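Local atomic coordinates of major capsid protein P2 (PDB entry 2VVF), a protein that forms the outer shell of the marine, lipid-containing bacteriophage PM2 as a trimeric, double jelly-roll major capsid protein. Residues Ile175-Lys178 and Ala184-Phe187; Glu208-Ala213 and Met224-Val229. All coordinates share one frame; numbering follows the deposited sequence.

How the interactions relate
Both interactions belong to the C-terminal jelly roll, and they follow one another along the chain with centres about 16 Å apart and nearest atoms about 8 Å apart. Interaction 1 is core: strands 171-178 and 182-189, each from a different sheet, meet through aliphatic and aromatic side chains alone. Interaction 2 is only partly buried and joins no strands; the end of helix 200-209 packs against a turn in the loop after strand 218-222. Its centre is again apolar, leucine against tyrosine, but the polar ends of Tyr210 and Glu226 reach a second subunit, so the contact lies at the trimer interface. In interaction 1 only Phe187 touches a neighbouring subunit, at its Met1.

Interaction 1: residues Ile175-Lys178 and Ala184-Phe187; sequences IHIK and AVEF
Ile175 meets the ring of Phe187 through its CD1, 4.3 Å from Phe187 CE1, approaching at an oblique angle. The next residue, His176, turns to the other side of its sheet, where its ring nitrogens are hydrogen-bonded to Thr220 and Glu259. Ile177 then reaches Val185 tip to tip: its CD1 sits 4.1 Å from Val185 CG1 and 4.1 Å from Val185 CG2, lodged against both branches of the valine. The valine is turned to offer that fork, with CG1 anti to the backbone N (chi1 178°) and CG2 anti to the carbonyl carbon. The CA atoms of Ile177 and Val185 remain 9.5 Å apart, the spacing of stacked sheets and not of paired strands. This is the jelly-roll sandwich of the C-terminal half: strand 171-178 belongs to one antiparallel sheet, strand 182-189 to the facing one, and the short connection between them passes from sheet to sheet. Leu244 lies against Ile177, Val185 and Phe187, while Ile256 packs on both isoleucines.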
ATOM      1  N   ILE A 175      -1.608  -0.429  22.849  1.00 23.55           N
ATOM      2  CA  ILE A 175      -1.965   0.257  24.084  1.00 23.30           C
ATOM      3  C   ILE A 175      -1.789   1.751  23.848  1.00 27.22           C
ATOM      4  O   ILE A 175      -0.735   2.194  23.398  1.00 26.66           O
ATOM      5  CB  ILE A 175      -1.109  -0.223  25.267  1.00 26.30           C
ATOM      6  CG1 ILE A 175      -1.343  -1.711  25.532  1.00 26.58           C
ATOM      7  CG2 ILE A 175      -1.411   0.598  26.512  1.00 26.90           C
ATOM      8  CD1 ILE A 175      -0.256  -2.356  26.372  1.00 32.31           C
ATOM      9  N   HIS A 176      -2.834   2.522  24.115  1.00 24.13           N
ATOM     10  CA  HIS A 176      -2.776   3.963  23.910  1.00 24.06           C
ATOM     11  C   HIS A 176      -2.902   4.724  25.221  1.00 28.38           C
ATOM     12  O   HIS A 176      -3.940   4.677  25.876  1.00 27.88           O
ATOM     13  CB  HIS A 176      -3.869   4.414  22.937  1.00 24.79           C
ATOM     14  CG  HIS A 176      -3.951   3.583  21.695  1.00 27.93           C
ATOM     15  ND1 HIS A 176      -3.197   3.848  20.573  1.00 29.70           N
ATOM     16  CD2 HIS A 176      -4.695   2.492  21.400  1.00 29.56           C
ATOM     17  CE1 HIS A 176      -3.473   2.955  19.639  1.00 28.97           C
ATOM     18  NE2 HIS A 176      -4.380   2.122  20.116  1.00 29.29           N
ATOM     19  N   ILE A 177      -1.837   5.423  25.596  1.00 25.49           N
ATOM     20  CA  ILE A 177      -1.830   6.213  26.819  1.00 25.47           C
ATOM     21  C   ILE A 177      -2.238   7.647  26.500  1.00 29.86           C
ATOM     22  O   ILE A 177      -1.491   8.391  25.863  1.00 29.23           O
ATOM     23  CB  ILE A 177      -0.459   6.163  27.516  1.00 28.56           C
ATOM     24  CG1 ILE A 177      -0.111   4.723  27.902  1.00 28.89           C
ATOM     25  CG2 ILE A 177      -0.445   7.076  28.736  1.00 29.22           C
ATOM     26  CD1 ILE A 177       1.355   4.389  27.745  1.00 35.54           C
ATOM     27  N   LYS A 178      -3.438   8.023  26.926  1.00 27.13           N
ATOM     28  CA  LYS A 178      -3.951   9.362  26.671  1.00 27.16           C
ATOM     29  C   LYS A 178      -3.620  10.314  27.813  1.00 32.13           C
ATOM     30  O   LYS A 178      -4.343  10.387  28.807  1.00 31.69           O
ATOM     31  CB  LYS A 178      -5.459   9.319  26.432  1.00 29.45           C
ATOM     32  CG  LYS A 178      -5.870   8.490  25.227  1.00 39.97           C
ATOM     33  CD  LYS A 178      -7.007   9.154  24.469  1.00 48.52           C
ATOM     34  CE  LYS A 178      -8.360   8.721  25.007  1.00 57.89           C
ATOM     35  NZ  LYS A 178      -9.475   9.484  24.384  1.00 66.76           N
ATOM     36  N   ALA A 184       8.357   9.473  28.174  1.00 29.45           N
ATOM     37  CA  ALA A 184       8.839   8.186  27.700  1.00 28.81           C
ATOM     38  C   ALA A 184       8.087   7.058  28.387  1.00 31.78           C
ATOM     39  O   ALA A 184       7.515   7.244  29.460  1.00 31.24           O
ATOM     40  CB  ALA A 184      10.334   8.056  27.948  1.00 29.48           C
ATOM     41  N   VAL A 185       8.087   5.890  27.756  1.00 27.70           N
ATOM     42  CA  VAL A 185       7.400   4.729  28.298  1.00 27.16           C
ATOM     43  C   VAL A 185       8.229   3.475  28.080  1.00 30.71           C
ATOM     44  O   VAL A 185       9.010   3.388  27.135  1.00 30.44           O
ATOM     45  CB  VAL A 185       5.985   4.572  27.696  1.00 30.85           C
ATOM     46  CG1 VAL A 185       5.307   3.314  28.236  1.00 30.51           C
ATOM     47  CG2 VAL A 185       5.143   5.810  27.979  1.00 30.60           C
ATOM     48  N   GLU A 186       8.055   2.505  28.968  1.00 27.09           N
ATOM     49  CA  GLU A 186       8.772   1.244  28.883  1.00 26.73           C
ATOM     50  C   GLU A 186       7.774   0.115  29.094  1.00 30.45           C
ATOM     51  O   GLU A 186       6.922   0.188  29.979  1.00 30.13           O
ATOM     52  CB  GLU A 186       9.862   1.190  29.958  1.00 28.10           C
ATOM     53  CG  GLU A 186      10.593  -0.140  30.052  1.00 37.68           C
ATOM     54  CD  GLU A 186      11.617  -0.158  31.173  1.00 57.05           C
ATOM     55  OE1 GLU A 186      12.328   0.853  31.346  1.00 52.32           O
ATOM     56  OE2 GLU A 186      11.704  -1.179  31.887  1.00 50.75           O
ATOM     57  N   PHE A 187       7.859  -0.916  28.262  1.00 26.79           N
ATOM     58  CA  PHE A 187       6.954  -2.049  28.383  1.00 26.65           C
ATOM     59  C   PHE A 187       7.726  -3.337  28.626  1.00 30.95           C
ATOM     60  O   PHE A 187       8.693  -3.632  27.929  1.00 30.43           O
ATOM     61  CB  PHE A 187       6.078  -2.186  27.137  1.00 28.31           C
ATOM     62  CG  PHE A 187       5.146  -3.363  27.180  1.00 29.65           C
ATOM     63  CD1 PHE A 187       3.971  -3.309  27.915  1.00 32.56           C
ATOM     64  CD2 PHE A 187       5.452  -4.532  26.501  1.00 31.56           C
ATOM     65  CE1 PHE A 187       3.115  -4.397  27.964  1.00 33.40           C
ATOM     66  CE2 PHE A 187       4.601  -5.622  26.544  1.00 34.27           C
ATOM     67  CZ  PHE A 187       3.429  -5.554  27.276  1.00 32.39           C
TER

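Interaction 2: residues Glu208-Ala213 and Met224-Val229; sequences EQYGKA and MLEGDV
Tyr210 and Leu225, whose CA atoms lie 6.1 Å apart, bring a helix end against a type I beta turn, Met224 to Gly227, closed by Gly227 N to Met224 O at 2.9 Å. Leu225 lies over one face of the Tyr210 ring: its CB stands 4.0 Å from the ring centroid and 18° off the normal, a CH-pi contact displaced toward the rim on the CG side. Tyr210 CG is anti to the carbonyl carbon, beside the backbone N (chi1 -70°), which sets the ring against the leucine. The two side chains cross at about a right angle, and Leu225 CD2 rests beside the root of the tyrosine, 3.9 Å from Tyr210 CB. Leu225 O is 3.6 Å from Tyr210 CD1. Tyr210 sits in the Schellman motif that ends helix 200-209, just before Gly211, which at positive phi donates from its N to Glu208 O at 3.1 Å; Lys212 N reaches back to Leu207 O. Lys212 CG lies 4.2 Å from Leu225 CD2. The lysine NZ is hydrogen-bonded to His72. Glu226 lies alongside the tyrosine, pointing the same way, its CG 4.2 Å from Tyr210 CE1 and its carboxylate plane 72° from the ring plane. Both polar ends leave for a second subunit: Tyr210 OH hydrogen-bonds to Arg2 and Gln134 of that chain, and the Glu226 carboxylate forms a salt bridge with its Arg102.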
ATOM      1  N   GLU A 208       5.237   6.477  12.789  1.00 24.31           N
ATOM      2  CA  GLU A 208       5.128   7.099  11.474  1.00 24.04           C
ATOM      3  C   GLU A 208       5.887   6.290  10.427  1.00 28.01           C
ATOM      4  O   GLU A 208       5.525   6.277   9.252  1.00 27.78           O
ATOM      5  CB  GLU A 208       5.679   8.525  11.515  1.00 25.31           C
ATOM      6  CG  GLU A 208       4.898   9.471  12.409  1.00 34.71           C
ATOM      7  CD  GLU A 208       5.484  10.867  12.427  1.00 53.12           C
ATOM      8  OE1 GLU A 208       6.684  11.006  12.741  1.00 51.32           O
ATOM      9  OE2 GLU A 208       4.746  11.826  12.118  1.00 44.63           O
ATOM     10  N   GLN A 209       6.949   5.622  10.866  1.00 24.35           N
ATOM     11  CA  GLN A 209       7.770   4.807   9.981  1.00 23.88           C
ATOM     12  C   GLN A 209       6.957   3.668   9.372  1.00 27.50           C
ATOM     13  O   GLN A 209       7.334   3.101   8.344  1.00 27.22           O
ATOM     14  CB  GLN A 209       8.962   4.240  10.753  1.00 25.00           C
ATOM     15  CG  GLN A 209      10.139   3.839   9.887  1.00 33.39           C
ATOM     16  CD  GLN A 209      11.181   3.060  10.665  1.00 45.22           C
ATOM     17  OE1 GLN A 209      11.097   1.840  10.790  1.00 38.94           O
ATOM     18  NE2 GLN A 209      12.158   3.769  11.216  1.00 35.95           N
ATOM     19  N   TYR A 210       5.841   3.335  10.014  1.00 23.32           N
ATOM     20  CA  TYR A 210       4.986   2.252   9.541  1.00 22.68           C
ATOM     21  C   TYR A 210       3.641   2.720   8.986  1.00 26.22           C
ATOM     22  O   TYR A 210       2.683   1.950   8.927  1.00 25.63           O
ATOM     23  CB  TYR A 210       4.810   1.182  10.620  1.00 23.48           C
ATOM     24  CG  TYR A 210       6.074   0.402  10.876  1.00 24.46           C
ATOM     25  CD1 TYR A 210       6.365  -0.743  10.147  1.00 26.09           C
ATOM     26  CD2 TYR A 210       7.018   0.854  11.790  1.00 25.14           C
ATOM     27  CE1 TYR A 210       7.538  -1.442  10.351  1.00 26.30           C
ATOM     28  CE2 TYR A 210       8.196   0.163  12.000  1.00 25.90           C
ATOM     29  CZ  TYR A 210       8.450  -0.985  11.277  1.00 32.19           C
ATOM     30  OH  TYR A 210       9.619  -1.678  11.484  1.00 32.07           O
ATOM     31  N   GLY A 211       3.592   3.977   8.552  1.00 22.70           N
ATOM     32  CA  GLY A 211       2.388   4.542   7.945  1.00 22.43           C
ATOM     33  C   GLY A 211       1.293   4.941   8.932  1.00 26.10           C
ATOM     34  O   GLY A 211       0.153   5.179   8.532  1.00 25.61           O
ATOM     35  N   LYS A 212       1.638   5.021  10.214  1.00 22.61           N
ATOM     36  CA  LYS A 212       0.671   5.406  11.236  1.00 22.35           C
ATOM     37  C   LYS A 212       0.750   6.900  11.529  1.00 27.15           C
ATOM     38  O   LYS A 212       1.792   7.526  11.342  1.00 26.95           O
ATOM     39  CB  LYS A 212       0.895   4.615  12.528  1.00 24.28           C
ATOM     40  CG  LYS A 212       1.009   3.113  12.335  1.00 31.18           C
ATOM     41  CD  LYS A 212      -0.320   2.500  11.931  1.00 35.56           C
ATOM     42  CE  LYS A 212      -0.168   1.018  11.636  1.00 39.26           C
ATOM     43  NZ  LYS A 212      -1.317   0.480  10.861  1.00 44.93           N
ATOM     44  N   ALA A 213      -0.358   7.463  11.996  1.00 24.22           N
ATOM     45  CA  ALA A 213      -0.410   8.877  12.341  1.00 24.15           C
ATOM     46  C   ALA A 213      -0.371   9.020  13.858  1.00 28.75           C
ATOM     47  O   ALA A 213      -1.096   8.325  14.573  1.00 28.52           O
ATOM     48  CB  ALA A 213      -1.674   9.513  11.783  1.00 24.78           C
ATOM     49  N   MET A 224       1.519  -4.288  16.466  1.00 24.21           N
ATOM     50  CA  MET A 224       1.232  -4.836  15.144  1.00 24.03           C
ATOM     51  C   MET A 224       1.626  -3.858  14.044  1.00 28.32           C
ATOM     52  O   MET A 224       0.911  -3.702  13.053  1.00 27.98           O
ATOM     53  CB  MET A 224      -0.257  -5.176  15.018  1.00 26.23           C
ATOM     54  CG  MET A 224      -0.701  -6.356  15.865  1.00 29.75           C
ATOM     55  SD  MET A 224      -2.265  -7.053  15.306  1.00 33.72           S
ATOM     56  CE  MET A 224      -3.231  -5.561  15.058  1.00 30.43           C
ATOM     57  N   LEU A 225       2.769  -3.203  14.223  1.00 25.13           N
ATOM     58  CA  LEU A 225       3.258  -2.221  13.260  1.00 24.96           C
ATOM     59  C   LEU A 225       3.399  -2.771  11.838  1.00 29.40           C
ATOM     60  O   LEU A 225       3.143  -2.064  10.862  1.00 29.19           O
ATOM     61  CB  LEU A 225       4.578  -1.611  13.742  1.00 24.89           C
ATOM     62  CG  LEU A 225       4.461  -0.588  14.876  1.00 29.37           C
ATOM     63  CD1 LEU A 225       5.811  -0.350  15.538  1.00 29.47           C
ATOM     64  CD2 LEU A 225       3.871   0.720  14.369  1.00 31.61           C
ATOM     65  N   GLU A 226       3.798  -4.033  11.726  1.00 26.10           N
ATOM     66  CA  GLU A 226       3.969  -4.670  10.423  1.00 25.91           C
ATOM     67  C   GLU A 226       2.652  -5.195   9.857  1.00 29.70           C
ATOM     68  O   GLU A 226       2.578  -5.569   8.686  1.00 29.46           O
ATOM     69  CB  GLU A 226       4.964  -5.824  10.521  1.00 27.30           C
ATOM     70  CG  GLU A 226       6.392  -5.406  10.802  1.00 36.73           C
ATOM     71  CD  GLU A 226       7.322  -6.596  10.890  1.00 54.46           C
ATOM     72  OE1 GLU A 226       7.257  -7.329  11.899  1.00 45.26           O
ATOM     73  OE2 GLU A 226       8.087  -6.825   9.930  1.00 48.97           O
ATOM     74  N   GLY A 227       1.625  -5.249  10.696  1.00 25.97           N
ATOM     75  CA  GLY A 227       0.324  -5.754  10.270  1.00 25.46           C
ATOM     76  C   GLY A 227       0.220  -7.240  10.582  1.00 28.59           C
ATOM     77  O   GLY A 227      -0.798  -7.872  10.310  1.00 28.09           O
ATOM     78  N   ASP A 228       1.287  -7.790  11.155  1.00 24.90           N
ATOM     79  CA  ASP A 228       1.327  -9.201  11.520  1.00 24.53           C
ATOM     80  C   ASP A 228       0.677  -9.415  12.884  1.00 28.47           C
ATOM     81  O   ASP A 228       1.144  -8.887  13.894  1.00 28.17           O
ATOM     82  CB  ASP A 228       2.770  -9.707  11.537  1.00 26.15           C
ATOM     83  CG  ASP A 228       2.862 -11.192  11.823  1.00 34.09           C
ATOM     84  OD1 ASP A 228       1.812 -11.869  11.793  1.00 34.69           O
ATOM     85  OD2 ASP A 228       3.981 -11.681  12.083  1.00 38.78           O
ATOM     86  N   VAL A 229      -0.409 -10.181  12.902  1.00 24.91           N
ATOM     87  CA  VAL A 229      -1.141 -10.453  14.134  1.00 24.64           C
ATOM     88  C   VAL A 229      -0.303 -11.219  15.154  1.00 28.35           C
ATOM     89  O   VAL A 229      -0.547 -11.132  16.356  1.00 28.06           O
ATOM     90  CB  VAL A 229      -2.476 -11.171  13.849  1.00 28.48           C
ATOM     91  CG1 VAL A 229      -2.228 -12.595  13.371  1.00 28.22           C
ATOM     92  CG2 VAL A 229      -3.359 -11.164  15.084  1.00 28.32           C
TER